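Local coordinates for SnoaL-like domain-containing protein (Novosphingobium aromaticivorans, PDB 2RFR) that is of unknown function but adopts the cystatin-like fold of the NTF2 superfamily, whose members typically enclose a pocket between a curved sheet and helices, at residues 123-128 / 132-137. Residues are numbered along the deposited sequence; the frame is centred on the assembly and turned at random.
Sequences WTFRRT and WRAVRR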
ATOM      1  N   TRP A 123       4.218   9.549 -11.474  1.00  7.83           N
ATOM      2  CA  TRP A 123       4.346   8.629 -12.604  1.00  8.09           C
ATOM      3  C   TRP A 123       3.320   8.997 -13.652  1.00  8.42           C
ATOM      4  O   TRP A 123       2.198   9.353 -13.313  1.00  9.78           O
ATOM      5  CB  TRP A 123       4.026   7.230 -12.160  1.00  8.95           C
ATOM      6  CG  TRP A 123       4.857   6.533 -11.154  1.00  9.71           C
ATOM      7  CD1 TRP A 123       4.895   6.763  -9.810  1.00 12.67           C
ATOM      8  CD2 TRP A 123       5.674   5.380 -11.383  1.00  9.17           C
ATOM      9  NE1 TRP A 123       5.691   5.839  -9.217  1.00 12.79           N
ATOM     10  CE2 TRP A 123       6.153   4.943 -10.134  1.00 10.57           C
ATOM     11  CE3 TRP A 123       6.039   4.673 -12.506  1.00  9.93           C
ATOM     12  CZ2 TRP A 123       6.970   3.847 -10.005  1.00 11.51           C
ATOM     13  CZ3 TRP A 123       6.832   3.554 -12.374  1.00 12.03           C
ATOM     14  CH2 TRP A 123       7.258   3.134 -11.132  1.00 11.54           C
ATOM     15  N   THR A 124       3.680   8.881 -14.905  1.00  8.18           N
ATOM     16  CA  THR A 124       2.757   8.930 -16.024  1.00  8.15           C
ATOM     17  C   THR A 124       2.792   7.625 -16.760  1.00  8.11           C
ATOM     18  O   THR A 124       3.812   6.932 -16.781  1.00  9.47           O
ATOM     19  CB  THR A 124       3.038  10.077 -16.927  1.00 10.16           C
ATOM     20  OG1 THR A 124       4.308   9.903 -17.511  1.00 11.94           O
ATOM     21  CG2 THR A 124       2.958  11.432 -16.255  1.00 13.61           C
ATOM     22  N   PHE A 125       1.660   7.288 -17.393  1.00  8.32           N
ATOM     23  CA  PHE A 125       1.476   6.006 -18.068  1.00  8.51           C
ATOM     24  C   PHE A 125       0.747   6.222 -19.373  1.00  8.93           C
ATOM     25  O   PHE A 125       0.008   7.189 -19.549  1.00  9.56           O
ATOM     26  CB  PHE A 125       0.653   5.044 -17.206  1.00  8.76           C
ATOM     27  CG  PHE A 125       1.183   4.808 -15.832  1.00  8.18           C
ATOM     28  CD1 PHE A 125       0.859   5.654 -14.835  1.00  8.49           C
ATOM     29  CD2 PHE A 125       2.054   3.790 -15.556  1.00  8.61           C
ATOM     30  CE1 PHE A 125       1.363   5.469 -13.557  1.00  8.83           C
ATOM     31  CE2 PHE A 125       2.592   3.586 -14.274  1.00  9.02           C
ATOM     32  CZ  PHE A 125       2.249   4.469 -13.283  1.00  9.31           C
ATOM     33  N   ARG A 126       0.868   5.232 -20.243  1.00  9.93           N
ATOM     34  CA  ARG A 126       0.004   5.191 -21.416  1.00 11.92           C
ATOM     35  C   ARG A 126      -0.379   3.786 -21.765  1.00 10.90           C
ATOM     36  O   ARG A 126       0.302   2.836 -21.481  1.00 10.39           O
ATOM     37  CB  ARG A 126       0.594   5.943 -22.562  1.00 17.30           C
ATOM     38  CG  ARG A 126       1.670   5.313 -23.245  1.00 18.30           C
ATOM     39  CD  ARG A 126       1.848   6.081 -24.592  1.00 25.69           C
ATOM     40  NE  ARG A 126       2.962   5.506 -25.264  1.00 23.50           N
ATOM     41  CZ  ARG A 126       4.191   6.018 -25.362  1.00 23.72           C
ATOM     42  NH1 ARG A 126       4.512   7.219 -24.880  1.00 22.60           N
ATOM     43  NH2 ARG A 126       5.085   5.301 -26.019  1.00 27.37           N
ATOM     44  N   ARG A 127      -1.527   3.694 -22.411  1.00  9.79           N
ATOM     45  CA  ARG A 127      -2.043   2.416 -22.861  1.00 10.47           C
ATOM     46  C   ARG A 127      -1.298   2.062 -24.116  1.00 12.60           C
ATOM     47  O   ARG A 127      -1.373   2.790 -25.065  1.00 21.30           O
ATOM     48  CB  ARG A 127      -3.547   2.547 -23.157  1.00 12.20           C
ATOM     49  CG  ARG A 127      -4.231   1.203 -23.401  1.00 12.32           C
ATOM     50  CD  ARG A 127      -5.642   1.429 -24.016  1.00 13.11           C
ATOM     51  NE  ARG A 127      -6.469   2.336 -23.204  1.00 12.73           N
ATOM     52  CZ  ARG A 127      -7.085   1.957 -22.070  1.00 12.25           C
ATOM     53  NH1 ARG A 127      -7.065   0.684 -21.622  1.00 12.48           N
ATOM     54  NH2 ARG A 127      -7.796   2.841 -21.385  1.00 12.36           N
ATOM     55  N   THR A 128      -0.696   0.922 -24.184  1.00 13.24           N
ATOM     56  CA  THR A 128      -0.020   0.443 -25.385  1.00 14.94           C
ATOM     57  C   THR A 128      -0.754  -0.782 -25.840  1.00 15.65           C
ATOM     58  O   THR A 128      -1.556  -1.331 -25.110  1.00 17.30           O
ATOM     59  CB  THR A 128       1.451   0.053 -25.096  1.00 13.71           C
ATOM     60  OG1 THR A 128       1.536  -1.250 -24.483  1.00 13.95           O
ATOM     61  CG2 THR A 128       2.176   1.128 -24.246  1.00 13.89           C
ATOM     62  N   TRP A 132      -0.876  -1.302 -20.273  1.00 11.36           N
ATOM     63  CA  TRP A 132      -0.371  -0.071 -19.707  1.00  9.67           C
ATOM     64  C   TRP A 132       1.129  -0.192 -19.445  1.00  9.97           C
ATOM     65  O   TRP A 132       1.610  -1.214 -18.983  1.00 11.02           O
ATOM     66  CB  TRP A 132      -1.117   0.239 -18.415  1.00  9.03           C
ATOM     67  CG  TRP A 132      -2.494   0.738 -18.650  1.00  9.36           C
ATOM     68  CD1 TRP A 132      -3.670  -0.010 -18.694  1.00  9.82           C
ATOM     69  CD2 TRP A 132      -2.891   2.086 -18.872  1.00  9.11           C
ATOM     70  NE1 TRP A 132      -4.725   0.809 -18.933  1.00 10.95           N
ATOM     71  CE2 TRP A 132      -4.298   2.100 -19.029  1.00 10.03           C
ATOM     72  CE3 TRP A 132      -2.211   3.296 -18.951  1.00  9.31           C
ATOM     73  CZ2 TRP A 132      -4.997   3.269 -19.252  1.00 10.56           C
ATOM     74  CZ3 TRP A 132      -2.905   4.465 -19.160  1.00 10.66           C
ATOM     75  CH2 TRP A 132      -4.287   4.444 -19.334  1.00 10.01           C
ATOM     76  N   ARG A 133       1.838   0.903 -19.723  1.00  9.22           N
ATOM     77  CA  ARG A 133       3.273   1.015 -19.434  1.00  8.88           C
ATOM     78  C   ARG A 133       3.578   2.408 -18.914  1.00  9.68           C
ATOM     79  O   ARG A 133       2.889   3.379 -19.231  1.00  9.57           O
ATOM     80  CB  ARG A 133       4.104   0.778 -20.714  1.00  9.95           C
ATOM     81  CG  ARG A 133       4.023  -0.594 -21.312  1.00 10.50           C
ATOM     82  CD  ARG A 133       4.691  -1.661 -20.487  1.00 11.61           C
ATOM     83  NE  ARG A 133       4.641  -2.975 -21.112  1.00 12.93           N
ATOM     84  CZ  ARG A 133       3.652  -3.833 -20.994  1.00 14.68           C
ATOM     85  NH1 ARG A 133       2.543  -3.540 -20.357  1.00 16.29           N
ATOM     86  NH2 ARG A 133       3.743  -5.013 -21.579  1.00 19.17           N
ATOM     87  N   ALA A 134       4.613   2.512 -18.084  1.00  8.96           N
ATOM     88  CA  ALA A 134       5.080   3.780 -17.620  1.00  8.96           C
ATOM     89  C   ALA A 134       5.725   4.593 -18.736  1.00  9.09           C
ATOM     90  O   ALA A 134       6.437   4.053 -19.599  1.00  9.60           O
ATOM     91  CB  ALA A 134       6.103   3.581 -16.453  1.00 10.00           C
ATOM     92  N   VAL A 135       5.515   5.895 -18.715  1.00  9.15           N
ATOM     93  CA  VAL A 135       6.153   6.825 -19.654  1.00  9.45           C
ATOM     94  C   VAL A 135       7.249   7.586 -18.952  1.00  9.54           C
ATOM     95  O   VAL A 135       8.398   7.540 -19.360  1.00 10.66           O
ATOM     96  CB  VAL A 135       5.118   7.756 -20.274  1.00 10.15           C
ATOM     97  CG1 VAL A 135       5.809   8.840 -21.157  1.00 12.76           C
ATOM     98  CG2 VAL A 135       4.100   6.939 -21.079  1.00 12.53           C
ATOM     99  N   ARG A 136       6.937   8.255 -17.848  1.00  9.15           N
ATOM    100  CA  ARG A 136       7.928   9.005 -17.081  1.00  9.51           C
ATOM    101  C   ARG A 136       7.658   8.792 -15.604  1.00 10.16           C
ATOM    102  O   ARG A 136       6.517   8.850 -15.129  1.00 12.16           O
ATOM    103  CB  ARG A 136       7.854  10.490 -17.424  1.00 11.04           C
ATOM    104  CG  ARG A 136       8.909  11.323 -16.742  1.00 12.52           C
ATOM    105  CD  ARG A 136       8.976  12.734 -17.369  1.00 17.38           C
ATOM    106  NE  ARG A 136       9.852  13.673 -16.678  1.00 15.56           N
ATOM    107  CZ  ARG A 136      11.152  13.928 -16.909  1.00 19.51           C
ATOM    108  NH1 ARG A 136      11.815  13.299 -17.818  1.00 27.35           N
ATOM    109  NH2 ARG A 136      11.780  14.819 -16.145  1.00 25.64           N
ATOM    110  N   ARG A 137       8.737   8.605 -14.833  1.00  8.07           N
ATOM    111  CA  ARG A 137       8.661   8.646 -13.370  1.00  8.04           C
ATOM    112  C   ARG A 137       9.595   9.761 -12.943  1.00  8.07           C
ATOM    113  O   ARG A 137      10.723   9.842 -13.421  1.00  8.55           O
ATOM    114  CB  ARG A 137       9.150   7.327 -12.766  1.00  8.42           C
ATOM    115  CG  ARG A 137       9.100   7.278 -11.224  1.00  8.61           C
ATOM    116  CD  ARG A 137       9.629   5.979 -10.718  1.00  9.08           C
ATOM    117  NE  ARG A 137       9.692   6.024  -9.251  1.00  8.90           N
ATOM    118  CZ  ARG A 137      10.131   5.010  -8.539  1.00  9.25           C
ATOM    119  NH1 ARG A 137      10.562   3.907  -9.102  1.00 11.72           N
ATOM    120  NH2 ARG A 137      10.118   5.114  -7.243  1.00 10.34           N
TER
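Residues 123-128 and 132-137 run antiparallel as the two arms of a beta hairpin, their axes inclined at 143°. Arg126 and Arg133 form a hydrogen-bonded pair, N to O in both directions. Further from the turn, a classic beta bulge sets Val135 and Arg136 against Thr124: the amide of Val135 bonds to Thr124 O (2.8 Å) from above the carbonyl plane, while Thr124 N reaches Arg136 O (2.8 Å). The amide of Arg136 makes only a weak, bent bond to Thr124 OG1 (3.1 Å), this hydroxyl sitting between its own backbone N and carbonyl carbon.

On the sheet face turned to helix 5-33, the fully extended Arg137 lies alongside the indole of Trp123. Its CD rests 3.6 Å from the centroid of the six-membered ring as a CH-pi contact, and the guanidinium runs on past the rim, where Trp123 CZ2 lies under its face, the planes 14° apart. Tyr28 adds a cation-pi partner. At the indole edge, Ala134 CB touches Trp123 CE3 at 4.1 Å. Nearer the turn, Arg127 CB stands over the centre of the Trp132 six-membered ring. A bend at chi3 turns its guanidinium face to Trp132 CZ2, the planes 63° apart; Asp95 salt-bridges Arg127 NE, and Asp17 takes Arg127 NH1 and Trp132 NE1. On the face carrying Arg126, Val135 CG2 meets Arg126 CG (3.6 Å), the side chains crossing at about a right angle.

Arg137 thus buries its aliphatic chain on Trp123, and Asn121 OD1 accepts a hydrogen bond from its guanidinium; Arg127 covers Trp132 with CB, N and CA, while Asp17 and Asp95 probably offset its charge.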